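Local coordinates for uncharacterized protein (Parabacteroides merdae, PDB 4MXN) that probably hydrolyses glycosidic bonds in pectin-like polysaccharides, as a putative family 28 glycosyl hydrolase, at residues A[112-123]-A[160-170]; A[85-93]-A[129-139]. All coordinates share one frame; numbering follows the deposited sequence.

Interaction 1 (A[112-123]-A[160-170]); sequences GIGGKGIIDGRS and KIEQVTLQDAA
I113 and I161 stand side by side and point the same way, their CD1 methyls 3.9 Å apart, while I119 and L166 repeat the arrangement one short turn later, I119 CD1 lying 3.7 Å from L166 CD2. These branched aliphatic chains suit an interior of stacked strands. On the other face of the second strand pair, I118 lies alongside T165 and Q167 crosses D120 at a slant. The backbones are joined as parallel strands are, I119 giving its N-H to T165 O and taking that of Q167 on its own O. At the turn, Q163 keeps an extended chain beyond CG and lays OE1 3.0 Å from G115 N, the donor standing above the amide's carbonyl plane; G115, with phi 99°, has backbone angles that call for glycine. Past the strands, D168 extends its carboxylate with CG anti to the backbone N (chi1 -172°) and grips S123 twice: OD1 takes the hydroxyl at a short 2.5 Å from S123 OG, and OD2 takes S123 N, both from above the carboxylate plane. D120 OD1 receives R122 N, an Asx turn. Parallel strands paired coil upon coil, with aliphatic residues in register, are characteristic of the right-handed parallel beta-helix of family 28 glycosyl hydrolases.

Interaction 2 (A[85-93]-A[129-139]); sequences VAVPSVYDF and SVEEQLQKGHI
Helix 123-136, an excursion from the strand-built body, is met here by the turn that follows strand 82-86; it closes in a Schellman motif at G137, and H138 and I139 just after it reach Y91. V90 and Y91 lie in a short 3-10 segment. The S129 hydroxyl, with OG anti to the backbone N (chi1 173°), accepts V90 N at 2.9 Å from S129 OG; a small polar side chain suits a helix face so close to a backbone N-H. Next to it, V90 divides its methyls: CG2 lies 3.6 Å from V130 CG2, the two valines crossing at about a right angle, and CG1 rests 3.6 Å from Q133 CG while also covering one face of the Y91 ring. Q133 bends at chi2 and turns its amide 74° from that ring. Its OE1 accepts Y91 OH at 2.7 Å and, from just beyond the helix end, H138 ND1 at 2.8 Å, the oxygen lying in the imidazole plane. I139 CG2 packs at the tyrosine ring's edge, 3.8 Å from Y91 CE1. Replacing Q133 by an alanine removes the amide, which is likely to leave the tyrosine hydroxyl and the histidine N-H without their shared acceptor. One amide oxygen thus ties the turn to the helix terminus, a water also bridges Y91 OH to H138 O, and polar and aliphatic contacts together probably help to hold the tyrosine ring in this orientation.

Overall arrangement
The centres of interactions 1 and 2 lie about 22 Å apart, the first about 6 Å from the centre of the chain and the second about 18 Å. Along the chain their segments alternate: 85-93, 112-123, 129-139, 160-170. Strands 82-86, 118-120 and 165-167 are successive parallel neighbours, so interaction 1 carries the stacking of coils one step on from the strand that leads into interaction 2. The two contacts touch directly, D120 O probably accepting a hydrogen bond from A86 N and R122 packing on V85 and P88. Since only G121 and R122 separate strand 118-120 from helix 123-136, the helix leaves the coil stack at interaction 1 and is held against the preceding coil's turn at interaction 2.

Interaction 1 (A[112-123]-A[160-170])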
ATOM      1  N   GLY A 112      -9.981   1.078  -4.766  1.00 21.47           N
ATOM      2  CA  GLY A 112      -9.193   2.290  -4.745  1.00 20.58           C
ATOM      3  C   GLY A 112      -8.602   2.674  -3.414  1.00 23.12           C
ATOM      4  O   GLY A 112      -9.036   2.206  -2.360  1.00 20.41           O
ATOM      5  N   ILE A 113      -7.566   3.514  -3.492  1.00 21.05           N
ATOM      6  CA  ILE A 113      -6.869   4.153  -2.376  1.00 20.08           C
ATOM      7  C   ILE A 113      -6.688   5.604  -2.784  1.00 23.74           C
ATOM      8  O   ILE A 113      -6.154   5.871  -3.859  1.00 24.89           O
ATOM      9  CB  ILE A 113      -5.522   3.480  -1.978  1.00 22.89           C
ATOM     10  CG1 ILE A 113      -5.717   2.002  -1.547  1.00 23.37           C
ATOM     11  CG2 ILE A 113      -4.824   4.288  -0.852  1.00 22.38           C
ATOM     12  CD1 ILE A 113      -4.459   1.214  -1.539  1.00 22.49           C
ATOM     13  N   GLY A 114      -7.140   6.516  -1.942  1.00 21.13           N
ATOM     14  CA  GLY A 114      -7.047   7.944  -2.201  1.00 21.51           C
ATOM     15  C   GLY A 114      -6.884   8.766  -0.944  1.00 24.29           C
ATOM     16  O   GLY A 114      -6.766   8.211   0.156  1.00 22.69           O
ATOM     17  N   GLY A 115      -6.896  10.084  -1.120  1.00 21.95           N
ATOM     18  CA  GLY A 115      -6.736  11.040  -0.024  1.00 21.88           C
ATOM     19  C   GLY A 115      -5.317  11.557   0.070  1.00 23.93           C
ATOM     20  O   GLY A 115      -4.376  10.880  -0.351  1.00 22.97           O
ATOM     21  N   LYS A 116      -5.141  12.761   0.619  1.00 21.24           N
ATOM     22  CA  LYS A 116      -3.815  13.389   0.698  1.00 21.59           C
ATOM     23  C   LYS A 116      -3.028  12.993   1.953  1.00 25.74           C
ATOM     24  O   LYS A 116      -1.960  13.557   2.204  1.00 25.81           O
ATOM     25  CB  LYS A 116      -3.953  14.915   0.619  1.00 25.17           C
ATOM     26  CG  LYS A 116      -4.312  15.418  -0.771  1.00 31.62           C
ATOM     27  CD  LYS A 116      -4.472  16.923  -0.743  1.00 38.94           C
ATOM     28  CE  LYS A 116      -5.109  17.444  -1.996  1.00 53.52           C
ATOM     29  NZ  LYS A 116      -5.193  18.916  -1.980  1.00 56.70           N
ATOM     30  N   GLY A 117      -3.529  11.993   2.687  1.00 20.18           N
ATOM     31  CA  GLY A 117      -2.885  11.467   3.884  1.00 19.87           C
ATOM     32  C   GLY A 117      -1.659  10.631   3.568  1.00 23.53           C
ATOM     33  O   GLY A 117      -1.226  10.559   2.415  1.00 21.26           O
ATOM     34  N   ILE A 118      -1.128   9.948   4.597  1.00 18.70           N
ATOM     35  CA  ILE A 118       0.114   9.179   4.517  1.00 17.71           C
ATOM     36  C   ILE A 118      -0.114   7.728   4.939  1.00 22.03           C
ATOM     37  O   ILE A 118      -0.912   7.459   5.841  1.00 20.99           O
ATOM     38  CB  ILE A 118       1.201   9.857   5.455  1.00 20.69           C
ATOM     39  CG1 ILE A 118       1.545  11.297   5.008  1.00 21.20           C
ATOM     40  CG2 ILE A 118       2.490   9.002   5.640  1.00 20.64           C
ATOM     41  CD1 ILE A 118       2.236  12.208   6.121  1.00 27.68           C
ATOM     42  N   ILE A 119       0.586   6.808   4.269  1.00 17.93           N
ATOM     43  CA  ILE A 119       0.737   5.399   4.649  1.00 17.66           C
ATOM     44  C   ILE A 119       2.205   5.287   5.067  1.00 20.44           C
ATOM     45  O   ILE A 119       3.096   5.501   4.233  1.00 18.38           O
ATOM     46  CB  ILE A 119       0.320   4.358   3.585  1.00 20.46           C
ATOM     47  CG1 ILE A 119      -1.070   4.673   3.005  1.00 20.91           C
ATOM     48  CG2 ILE A 119       0.369   2.948   4.203  1.00 21.57           C
ATOM     49  CD1 ILE A 119      -1.561   3.695   1.816  1.00 22.92           C
ATOM     50  N   ASP A 120       2.453   5.048   6.372  1.00 17.69           N
ATOM     51  CA  ASP A 120       3.790   5.021   6.984  1.00 17.48           C
ATOM     52  C   ASP A 120       4.211   3.591   7.311  1.00 20.16           C
ATOM     53  O   ASP A 120       3.622   2.946   8.197  1.00 19.23           O
ATOM     54  CB  ASP A 120       3.813   5.903   8.255  1.00 19.59           C
ATOM     55  CG  ASP A 120       5.176   6.075   8.941  1.00 27.32           C
ATOM     56  OD1 ASP A 120       6.136   5.352   8.574  1.00 27.01           O
ATOM     57  OD2 ASP A 120       5.263   6.882   9.887  1.00 36.52           O
ATOM     58  N   GLY A 121       5.254   3.138   6.614  1.00 16.22           N
ATOM     59  CA  GLY A 121       5.751   1.766   6.725  1.00 16.27           C
ATOM     60  C   GLY A 121       6.589   1.420   7.928  1.00 20.50           C
ATOM     61  O   GLY A 121       6.790   0.226   8.198  1.00 22.39           O
ATOM     62  N   ARG A 122       7.128   2.442   8.648  1.00 17.03           N
ATOM     63  CA  ARG A 122       7.996   2.248   9.828  1.00 15.50           C
ATOM     64  C   ARG A 122       9.032   1.151   9.561  1.00 19.76           C
ATOM     65  O   ARG A 122       9.205   0.233  10.360  1.00 19.45           O
ATOM     66  CB  ARG A 122       7.144   1.913  11.073  1.00 18.47           C
ATOM     67  CG  ARG A 122       6.220   3.071  11.474  1.00 28.19           C
ATOM     68  CD  ARG A 122       6.048   3.205  12.960  1.00 38.28           C
ATOM     69  NE  ARG A 122       7.298   3.431  13.690  1.00 40.44           N
ATOM     70  CZ  ARG A 122       7.657   2.749  14.776  1.00 51.40           C
ATOM     71  NH1 ARG A 122       6.881   1.781  15.246  1.00 24.66           N
ATOM     72  NH2 ARG A 122       8.799   3.027  15.395  1.00 44.03           N
ATOM     73  N   SER A 123       9.705   1.243   8.400  1.00 17.48           N
ATOM     74  CA  SER A 123      10.613   0.236   7.872  1.00 16.62           C
ATOM     75  C   SER A 123      11.637  -0.323   8.871  1.00 20.85           C
ATOM     76  O   SER A 123      11.752  -1.539   8.946  1.00 21.07           O
ATOM     77  CB  SER A 123      11.338   0.762   6.638  1.00 18.46           C
ATOM     78  OG  SER A 123      12.276   1.775   6.949  1.00 24.14           O
ATOM     79  N   LYS A 160      -7.778   2.199  -8.746  1.00 22.82           N
ATOM     80  CA  LYS A 160      -7.545   3.633  -8.754  1.00 20.29           C
ATOM     81  C   LYS A 160      -6.764   4.052  -7.504  1.00 21.34           C
ATOM     82  O   LYS A 160      -7.294   4.054  -6.400  1.00 20.17           O
ATOM     83  CB  LYS A 160      -8.880   4.387  -8.863  1.00 23.40           C
ATOM     84  CG  LYS A 160      -8.742   5.904  -9.012  1.00 29.20           C
ATOM     85  CD  LYS A 160     -10.109   6.569  -8.989  1.00 36.48           C
ATOM     86  CE  LYS A 160      -9.994   8.052  -8.779  1.00 36.43           C
ATOM     87  NZ  LYS A 160     -11.328   8.712  -8.761  1.00 31.25           N
ATOM     88  N   ILE A 161      -5.496   4.410  -7.697  1.00 17.77           N
ATOM     89  CA  ILE A 161      -4.621   4.876  -6.614  1.00 17.41           C
ATOM     90  C   ILE A 161      -4.353   6.343  -6.868  1.00 22.94           C
ATOM     91  O   ILE A 161      -3.946   6.690  -7.973  1.00 22.89           O
ATOM     92  CB  ILE A 161      -3.289   4.057  -6.496  1.00 20.15           C
ATOM     93  CG1 ILE A 161      -3.500   2.516  -6.503  1.00 21.11           C
ATOM     94  CG2 ILE A 161      -2.419   4.528  -5.286  1.00 20.21           C
ATOM     95  CD1 ILE A 161      -4.293   1.892  -5.335  1.00 25.25           C
ATOM     96  N   GLU A 162      -4.579   7.211  -5.871  1.00 22.53           N
ATOM     97  CA  GLU A 162      -4.304   8.640  -6.055  1.00 22.01           C
ATOM     98  C   GLU A 162      -3.968   9.368  -4.757  1.00 23.20           C
ATOM     99  O   GLU A 162      -4.342   8.918  -3.669  1.00 21.32           O
ATOM    100  CB  GLU A 162      -5.499   9.348  -6.741  1.00 23.81           C
ATOM    101  CG  GLU A 162      -6.812   9.340  -5.960  1.00 25.76           C
ATOM    102  CD  GLU A 162      -7.916  10.216  -6.527  1.00 41.28           C
ATOM    103  OE1 GLU A 162      -7.723  10.830  -7.604  1.00 37.52           O
ATOM    104  OE2 GLU A 162      -8.985  10.284  -5.883  1.00 29.66           O
ATOM    105  N   GLN A 163      -3.254  10.505  -4.896  1.00 18.88           N
ATOM    106  CA  GLN A 163      -2.951  11.566  -3.919  1.00 19.33           C
ATOM    107  C   GLN A 163      -2.134  11.169  -2.698  1.00 23.70           C
ATOM    108  O   GLN A 163      -1.508  12.048  -2.097  1.00 22.08           O
ATOM    109  CB  GLN A 163      -4.261  12.184  -3.376  1.00 21.24           C
ATOM    110  CG  GLN A 163      -5.255  12.687  -4.422  1.00 24.06           C
ATOM    111  CD  GLN A 163      -6.563  13.009  -3.745  1.00 36.32           C
ATOM    112  OE1 GLN A 163      -7.282  12.117  -3.259  1.00 29.35           O
ATOM    113  NE2 GLN A 163      -6.885  14.295  -3.670  1.00 22.67           N
ATOM    114  N   VAL A 164      -2.219   9.899  -2.263  1.00 19.89           N
ATOM    115  CA  VAL A 164      -1.566   9.445  -1.025  1.00 19.67           C
ATOM    116  C   VAL A 164      -0.032   9.621  -1.042  1.00 20.85           C
ATOM    117  O   VAL A 164       0.594   9.622  -2.097  1.00 19.09           O
ATOM    118  CB  VAL A 164      -1.927   7.974  -0.649  1.00 23.48           C
ATOM    119  CG1 VAL A 164      -3.385   7.850  -0.227  1.00 23.58           C
ATOM    120  CG2 VAL A 164      -1.597   6.989  -1.783  1.00 22.89           C
ATOM    121  N   THR A 165       0.540   9.783   0.146  1.00 18.10           N
ATOM    122  CA  THR A 165       1.981   9.811   0.351  1.00 18.75           C
ATOM    123  C   THR A 165       2.327   8.433   0.902  1.00 20.93           C
ATOM    124  O   THR A 165       1.774   8.020   1.919  1.00 20.61           O
ATOM    125  CB  THR A 165       2.420  10.997   1.236  1.00 19.09           C
ATOM    126  OG1 THR A 165       2.275  12.218   0.483  1.00 21.07           O
ATOM    127  CG2 THR A 165       3.871  10.862   1.698  1.00 23.19           C
ATOM    128  N   LEU A 166       3.200   7.708   0.195  1.00 17.63           N
ATOM    129  CA  LEU A 166       3.657   6.370   0.582  1.00 17.20           C
ATOM    130  C   LEU A 166       5.021   6.573   1.192  1.00 21.02           C
ATOM    131  O   LEU A 166       5.955   6.997   0.506  1.00 21.39           O
ATOM    132  CB  LEU A 166       3.673   5.438  -0.658  1.00 17.47           C
ATOM    133  CG  LEU A 166       2.297   5.234  -1.316  1.00 20.70           C
ATOM    134  CD1 LEU A 166       2.396   4.364  -2.536  1.00 20.89           C
ATOM    135  CD2 LEU A 166       1.292   4.656  -0.312  1.00 22.15           C
ATOM    136  N   GLN A 167       5.116   6.374   2.497  1.00 16.36           N
ATOM    137  CA  GLN A 167       6.340   6.711   3.202  1.00 15.91           C
ATOM    138  C   GLN A 167       6.992   5.549   3.920  1.00 20.34           C
ATOM    139  O   GLN A 167       6.352   4.837   4.702  1.00 19.87           O
ATOM    140  CB  GLN A 167       6.014   7.816   4.212  1.00 17.32           C
ATOM    141  CG  GLN A 167       7.156   8.278   5.116  1.00 26.52           C
ATOM    142  CD  GLN A 167       6.704   9.437   5.965  1.00 42.47           C
ATOM    143  OE1 GLN A 167       6.497  10.549   5.481  1.00 38.64           O
ATOM    144  NE2 GLN A 167       6.467   9.182   7.227  1.00 30.71           N
ATOM    145  N   ASP A 168       8.319   5.449   3.732  1.00 18.15           N
ATOM    146  CA  ASP A 168       9.218   4.564   4.479  1.00 18.40           C
ATOM    147  C   ASP A 168       8.741   3.114   4.474  1.00 20.19           C
ATOM    148  O   ASP A 168       8.656   2.461   5.510  1.00 19.60           O
ATOM    149  CB  ASP A 168       9.364   5.104   5.922  1.00 20.20           C
ATOM    150  CG  ASP A 168      10.399   4.403   6.765  1.00 25.90           C
ATOM    151  OD1 ASP A 168      11.488   4.087   6.225  1.00 23.14           O
ATOM    152  OD2 ASP A 168      10.130   4.182   7.972  1.00 24.08           O
ATOM    153  N   ALA A 169       8.477   2.613   3.279  1.00 17.22           N
ATOM    154  CA  ALA A 169       8.050   1.256   3.026  1.00 16.33           C
ATOM    155  C   ALA A 169       9.048   0.255   3.626  1.00 21.23           C
ATOM    156  O   ALA A 169      10.258   0.446   3.481  1.00 21.64           O
ATOM    157  CB  ALA A 169       7.935   1.038   1.520  1.00 16.38           C
ATOM    158  N   ALA A 170       8.530  -0.806   4.298  1.00 16.26           N
ATOM    159  CA  ALA A 170       9.356  -1.870   4.885  1.00 16.04           C
ATOM    160  C   ALA A 170       9.963  -2.748   3.798  1.00 20.42           C
ATOM    161  O   ALA A 170      10.923  -3.468   4.047  1.00 21.54           O
ATOM    162  CB  ALA A 170       8.523  -2.717   5.832  1.00 16.76           C
TER
HETATM  163  O   HOH W   1      -0.185  13.024   0.077  1.00 28.57           O
HETATM  164  O   HOH W   2       8.379   5.892   9.364  1.00 20.55           O

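Interaction 2 (A[85-93]-A[129-139])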
ATOM      1  N   VAL A  85      -0.517   3.936   9.998  1.00 19.97           N
ATOM      2  CA  VAL A  85       0.842   3.566  10.410  1.00 20.59           C
ATOM      3  C   VAL A  85       0.984   2.052  10.667  1.00 21.04           C
ATOM      4  O   VAL A  85       0.161   1.430  11.315  1.00 20.19           O
ATOM      5  CB  VAL A  85       1.348   4.430  11.617  1.00 27.08           C
ATOM      6  CG1 VAL A  85       0.361   4.471  12.782  1.00 27.17           C
ATOM      7  CG2 VAL A  85       2.730   3.997  12.098  1.00 27.41           C
ATOM      8  N   ALA A  86       2.037   1.475  10.129  1.00 17.31           N
ATOM      9  CA  ALA A  86       2.354   0.069  10.324  1.00 16.04           C
ATOM     10  C   ALA A  86       2.749  -0.226  11.773  1.00 18.45           C
ATOM     11  O   ALA A  86       3.582   0.476  12.356  1.00 14.64           O
ATOM     12  CB  ALA A  86       3.503  -0.324   9.409  1.00 17.27           C
ATOM     13  N   VAL A  87       2.160  -1.284  12.343  1.00 16.98           N
ATOM     14  CA  VAL A  87       2.541  -1.799  13.657  1.00 16.59           C
ATOM     15  C   VAL A  87       3.914  -2.513  13.484  1.00 21.51           C
ATOM     16  O   VAL A  87       4.081  -3.192  12.478  1.00 20.03           O
ATOM     17  CB  VAL A  87       1.435  -2.732  14.223  1.00 19.56           C
ATOM     18  CG1 VAL A  87       1.200  -3.963  13.341  1.00 19.27           C
ATOM     19  CG2 VAL A  87       1.725  -3.130  15.668  1.00 18.67           C
ATOM     20  N   PRO A  88       4.913  -2.344  14.391  1.00 19.52           N
ATOM     21  CA  PRO A  88       6.236  -2.977  14.158  1.00 19.35           C
ATOM     22  C   PRO A  88       6.224  -4.438  14.604  1.00 22.88           C
ATOM     23  O   PRO A  88       6.893  -4.800  15.568  1.00 21.17           O
ATOM     24  CB  PRO A  88       7.183  -2.125  15.009  1.00 21.52           C
ATOM     25  CG  PRO A  88       6.346  -1.592  16.111  1.00 26.34           C
ATOM     26  CD  PRO A  88       4.914  -1.503  15.606  1.00 21.08           C
ATOM     27  N   SER A  89       5.406  -5.262  13.915  1.00 19.53           N
ATOM     28  CA  SER A  89       5.158  -6.636  14.298  1.00 19.56           C
ATOM     29  C   SER A  89       4.993  -7.508  13.055  1.00 22.23           C
ATOM     30  O   SER A  89       3.965  -7.411  12.354  1.00 22.23           O
ATOM     31  CB  SER A  89       3.912  -6.678  15.184  1.00 22.00           C
ATOM     32  OG  SER A  89       3.538  -7.994  15.563  1.00 28.24           O
ATOM     33  N   VAL A  90       5.996  -8.376  12.795  1.00 18.08           N
ATOM     34  CA  VAL A  90       6.028  -9.254  11.603  1.00 18.05           C
ATOM     35  C   VAL A  90       4.745 -10.095  11.461  1.00 20.11           C
ATOM     36  O   VAL A  90       4.216 -10.205  10.354  1.00 19.41           O
ATOM     37  CB  VAL A  90       7.304 -10.165  11.544  1.00 20.44           C
ATOM     38  CG1 VAL A  90       7.500 -10.995  12.829  1.00 20.11           C
ATOM     39  CG2 VAL A  90       7.313 -11.066  10.304  1.00 19.99           C
ATOM     40  N   TYR A  91       4.245 -10.652  12.574  1.00 16.95           N
ATOM     41  CA  TYR A  91       3.074 -11.546  12.553  1.00 16.23           C
ATOM     42  C   TYR A  91       1.733 -10.819  12.317  1.00 19.37           C
ATOM     43  O   TYR A  91       0.730 -11.483  12.028  1.00 18.64           O
ATOM     44  CB  TYR A  91       3.035 -12.388  13.833  1.00 15.53           C
ATOM     45  CG  TYR A  91       4.269 -13.256  13.991  1.00 16.75           C
ATOM     46  CD1 TYR A  91       4.830 -13.913  12.896  1.00 19.07           C
ATOM     47  CD2 TYR A  91       4.909 -13.377  15.225  1.00 15.72           C
ATOM     48  CE1 TYR A  91       5.991 -14.678  13.027  1.00 20.09           C
ATOM     49  CE2 TYR A  91       6.041 -14.179  15.376  1.00 17.18           C
ATOM     50  CZ  TYR A  91       6.576 -14.832  14.276  1.00 21.84           C
ATOM     51  OH  TYR A  91       7.668 -15.653  14.415  1.00 19.92           O
ATOM     52  N   ASP A  92       1.724  -9.480  12.374  1.00 15.52           N
ATOM     53  CA  ASP A  92       0.511  -8.701  12.118  1.00 15.28           C
ATOM     54  C   ASP A  92       0.361  -8.347  10.608  1.00 19.49           C
ATOM     55  O   ASP A  92      -0.607  -7.686  10.228  1.00 18.48           O
ATOM     56  CB  ASP A  92       0.479  -7.438  12.986  1.00 16.71           C
ATOM     57  CG  ASP A  92       0.047  -7.749  14.405  1.00 22.24           C
ATOM     58  OD1 ASP A  92      -1.143  -7.979  14.618  1.00 24.69           O
ATOM     59  OD2 ASP A  92       0.911  -7.836  15.275  1.00 28.38           O
ATOM     60  N   PHE A  93       1.271  -8.838   9.761  1.00 17.87           N
ATOM     61  CA  PHE A  93       1.198  -8.672   8.309  1.00 17.50           C
ATOM     62  C   PHE A  93       0.861 -10.052   7.661  1.00 24.09           C
ATOM     63  O   PHE A  93       0.932 -11.073   8.332  1.00 23.82           O
ATOM     64  CB  PHE A  93       2.492  -8.024   7.735  1.00 18.13           C
ATOM     65  CG  PHE A  93       2.700  -6.643   8.330  1.00 19.08           C
ATOM     66  CD1 PHE A  93       1.865  -5.585   7.983  1.00 22.71           C
ATOM     67  CD2 PHE A  93       3.671  -6.425   9.301  1.00 22.65           C
ATOM     68  CE1 PHE A  93       1.989  -4.333   8.611  1.00 23.67           C
ATOM     69  CE2 PHE A  93       3.805  -5.169   9.920  1.00 25.04           C
ATOM     70  CZ  PHE A  93       2.964  -4.133   9.569  1.00 21.42           C
ATOM     71  N   SER A 129      11.656  -6.427  13.614  1.00 20.22           N
ATOM     72  CA  SER A 129      10.728  -7.439  14.110  1.00 19.19           C
ATOM     73  C   SER A 129      10.895  -8.726  13.275  1.00 21.97           C
ATOM     74  O   SER A 129      11.020  -9.821  13.843  1.00 22.05           O
ATOM     75  CB  SER A 129       9.294  -6.912  14.075  1.00 20.56           C
ATOM     76  OG  SER A 129       8.373  -7.933  14.394  1.00 25.58           O
ATOM     77  N   VAL A 130      10.955  -8.583  11.941  1.00 18.20           N
ATOM     78  CA  VAL A 130      11.169  -9.705  11.014  1.00 19.54           C
ATOM     79  C   VAL A 130      12.519 -10.382  11.340  1.00 26.88           C
ATOM     80  O   VAL A 130      12.549 -11.607  11.515  1.00 27.67           O
ATOM     81  CB  VAL A 130      11.111  -9.287   9.518  1.00 22.24           C
ATOM     82  CG1 VAL A 130      11.437 -10.471   8.594  1.00 21.39           C
ATOM     83  CG2 VAL A 130       9.770  -8.643   9.147  1.00 21.46           C
ATOM     84  N   GLU A 131      13.615  -9.563  11.419  1.00 24.34           N
ATOM     85  CA  GLU A 131      14.992 -10.001  11.704  0.50 24.56           C
ATOM     86  C   GLU A 131      15.045 -10.870  12.963  1.00 28.13           C
ATOM     87  O   GLU A 131      15.650 -11.937  12.940  1.00 28.27           O
ATOM     88  CB  GLU A 131      15.925  -8.786  11.887  0.50 26.27           C
ATOM     89  CG  GLU A 131      16.393  -8.100  10.609  0.50 37.46           C
ATOM     90  CD  GLU A 131      16.841  -6.654  10.762  0.50 50.62           C
ATOM     91  OE1 GLU A 131      17.597  -6.357  11.715  0.50 46.12           O
ATOM     92  OE2 GLU A 131      16.441  -5.815   9.921  0.50 33.50           O
ATOM     93  N   GLU A 132      14.405 -10.403  14.056  1.00 24.23           N
ATOM     94  CA  GLU A 132      14.366 -11.074  15.353  1.00 24.35           C
ATOM     95  C   GLU A 132      13.756 -12.476  15.246  1.00 25.59           C
ATOM     96  O   GLU A 132      14.310 -13.419  15.812  1.00 25.31           O
ATOM     97  CB  GLU A 132      13.587 -10.238  16.375  1.00 25.85           C
ATOM     98  CG  GLU A 132      14.405  -9.106  16.972  1.00 39.07           C
ATOM     99  CD  GLU A 132      13.605  -7.993  17.618  1.00 69.21           C
ATOM    100  OE1 GLU A 132      12.486  -8.266  18.113  1.00 70.19           O
ATOM    101  OE2 GLU A 132      14.109  -6.845  17.646  1.00 66.49           O
ATOM    102  N   GLN A 133      12.633 -12.617  14.513  1.00 20.84           N
ATOM    103  CA  GLN A 133      11.968 -13.910  14.389  1.00 19.96           C
ATOM    104  C   GLN A 133      12.784 -14.859  13.514  1.00 24.31           C
ATOM    105  O   GLN A 133      12.853 -16.040  13.847  1.00 23.61           O
ATOM    106  CB  GLN A 133      10.512 -13.760  13.915  1.00 20.02           C
ATOM    107  CG  GLN A 133       9.639 -13.021  14.938  1.00 21.25           C
ATOM    108  CD  GLN A 133       9.649 -13.691  16.282  1.00 24.31           C
ATOM    109  OE1 GLN A 133       9.269 -14.863  16.426  1.00 19.19           O
ATOM    110  NE2 GLN A 133      10.167 -12.983  17.281  1.00 18.09           N
ATOM    111  N   LEU A 134      13.469 -14.335  12.459  1.00 22.99           N
ATOM    112  CA  LEU A 134      14.378 -15.142  11.622  1.00 25.14           C
ATOM    113  C   LEU A 134      15.564 -15.673  12.434  1.00 32.15           C
ATOM    114  O   LEU A 134      15.901 -16.857  12.316  1.00 32.67           O
ATOM    115  CB  LEU A 134      14.925 -14.334  10.424  1.00 24.98           C
ATOM    116  CG  LEU A 134      13.985 -14.063   9.273  1.00 29.30           C
ATOM    117  CD1 LEU A 134      14.601 -13.028   8.319  1.00 30.30           C
ATOM    118  CD2 LEU A 134      13.627 -15.345   8.524  1.00 31.23           C
ATOM    119  N   GLN A 135      16.192 -14.796  13.257  1.00 29.07           N
ATOM    120  CA  GLN A 135      17.361 -15.149  14.070  1.00 30.69           C
ATOM    121  C   GLN A 135      17.009 -16.231  15.115  1.00 33.63           C
ATOM    122  O   GLN A 135      17.845 -17.089  15.382  1.00 32.39           O
ATOM    123  CB  GLN A 135      17.959 -13.908  14.752  1.00 32.65           C
ATOM    124  CG  GLN A 135      18.805 -13.018  13.823  1.00 55.95           C
ATOM    125  CD  GLN A 135      19.185 -11.683  14.439  1.00 74.34           C
ATOM    126  OE1 GLN A 135      18.482 -11.123  15.293  1.00 71.64           O
ATOM    127  NE2 GLN A 135      20.287 -11.113  13.976  1.00 62.71           N
ATOM    128  N   LYS A 136      15.762 -16.223  15.642  1.00 29.68           N
ATOM    129  CA  LYS A 136      15.262 -17.206  16.614  1.00 29.46           C
ATOM    130  C   LYS A 136      14.833 -18.508  15.920  1.00 32.57           C
ATOM    131  O   LYS A 136      14.602 -19.516  16.585  1.00 32.46           O
ATOM    132  CB  LYS A 136      14.093 -16.620  17.423  1.00 30.81           C
ATOM    133  CG  LYS A 136      14.568 -15.720  18.542  1.00 44.44           C
ATOM    134  CD  LYS A 136      13.505 -14.742  18.953  1.00 55.33           C
ATOM    135  CE  LYS A 136      14.011 -13.725  19.949  1.00 67.21           C
ATOM    136  NZ  LYS A 136      14.793 -12.644  19.290  1.00 76.50           N
ATOM    137  N   GLY A 137      14.730 -18.464  14.602  1.00 29.82           N
ATOM    138  CA  GLY A 137      14.331 -19.601  13.778  1.00 30.05           C
ATOM    139  C   GLY A 137      12.848 -19.894  13.823  1.00 32.07           C
ATOM    140  O   GLY A 137      12.435 -21.004  13.483  1.00 33.76           O
ATOM    141  N   HIS A 138      12.030 -18.902  14.243  1.00 24.69           N
ATOM    142  CA  HIS A 138      10.575 -19.026  14.327  1.00 23.45           C
ATOM    143  C   HIS A 138       9.937 -18.927  12.937  1.00 28.80           C
ATOM    144  O   HIS A 138       8.807 -19.390  12.730  1.00 29.46           O
ATOM    145  CB  HIS A 138       9.986 -17.971  15.276  1.00 21.54           C
ATOM    146  CG  HIS A 138      10.383 -18.163  16.710  1.00 24.37           C
ATOM    147  ND1 HIS A 138      10.258 -17.137  17.627  1.00 24.93           N
ATOM    148  CD2 HIS A 138      10.895 -19.251  17.340  1.00 26.27           C
ATOM    149  CE1 HIS A 138      10.702 -17.627  18.777  1.00 24.91           C
ATOM    150  NE2 HIS A 138      11.111 -18.887  18.649  1.00 25.89           N
ATOM    151  N   ILE A 139      10.671 -18.326  12.001  1.00 24.87           N
ATOM    152  CA  ILE A 139      10.352 -18.184  10.574  1.00 25.58           C
ATOM    153  C   ILE A 139      11.653 -18.419   9.795  1.00 31.23           C
ATOM    154  O   ILE A 139      12.736 -18.225  10.351  1.00 30.34           O
ATOM    155  CB  ILE A 139       9.663 -16.826  10.206  1.00 28.38           C
ATOM    156  CG1 ILE A 139      10.493 -15.597  10.666  1.00 28.03           C
ATOM    157  CG2 ILE A 139       8.193 -16.780  10.701  1.00 27.27           C
ATOM    158  CD1 ILE A 139      10.058 -14.244  10.081  1.00 32.26           C
TER
HETATM  159  O   HOH W   3       6.884 -18.325  13.885  1.00 27.53           O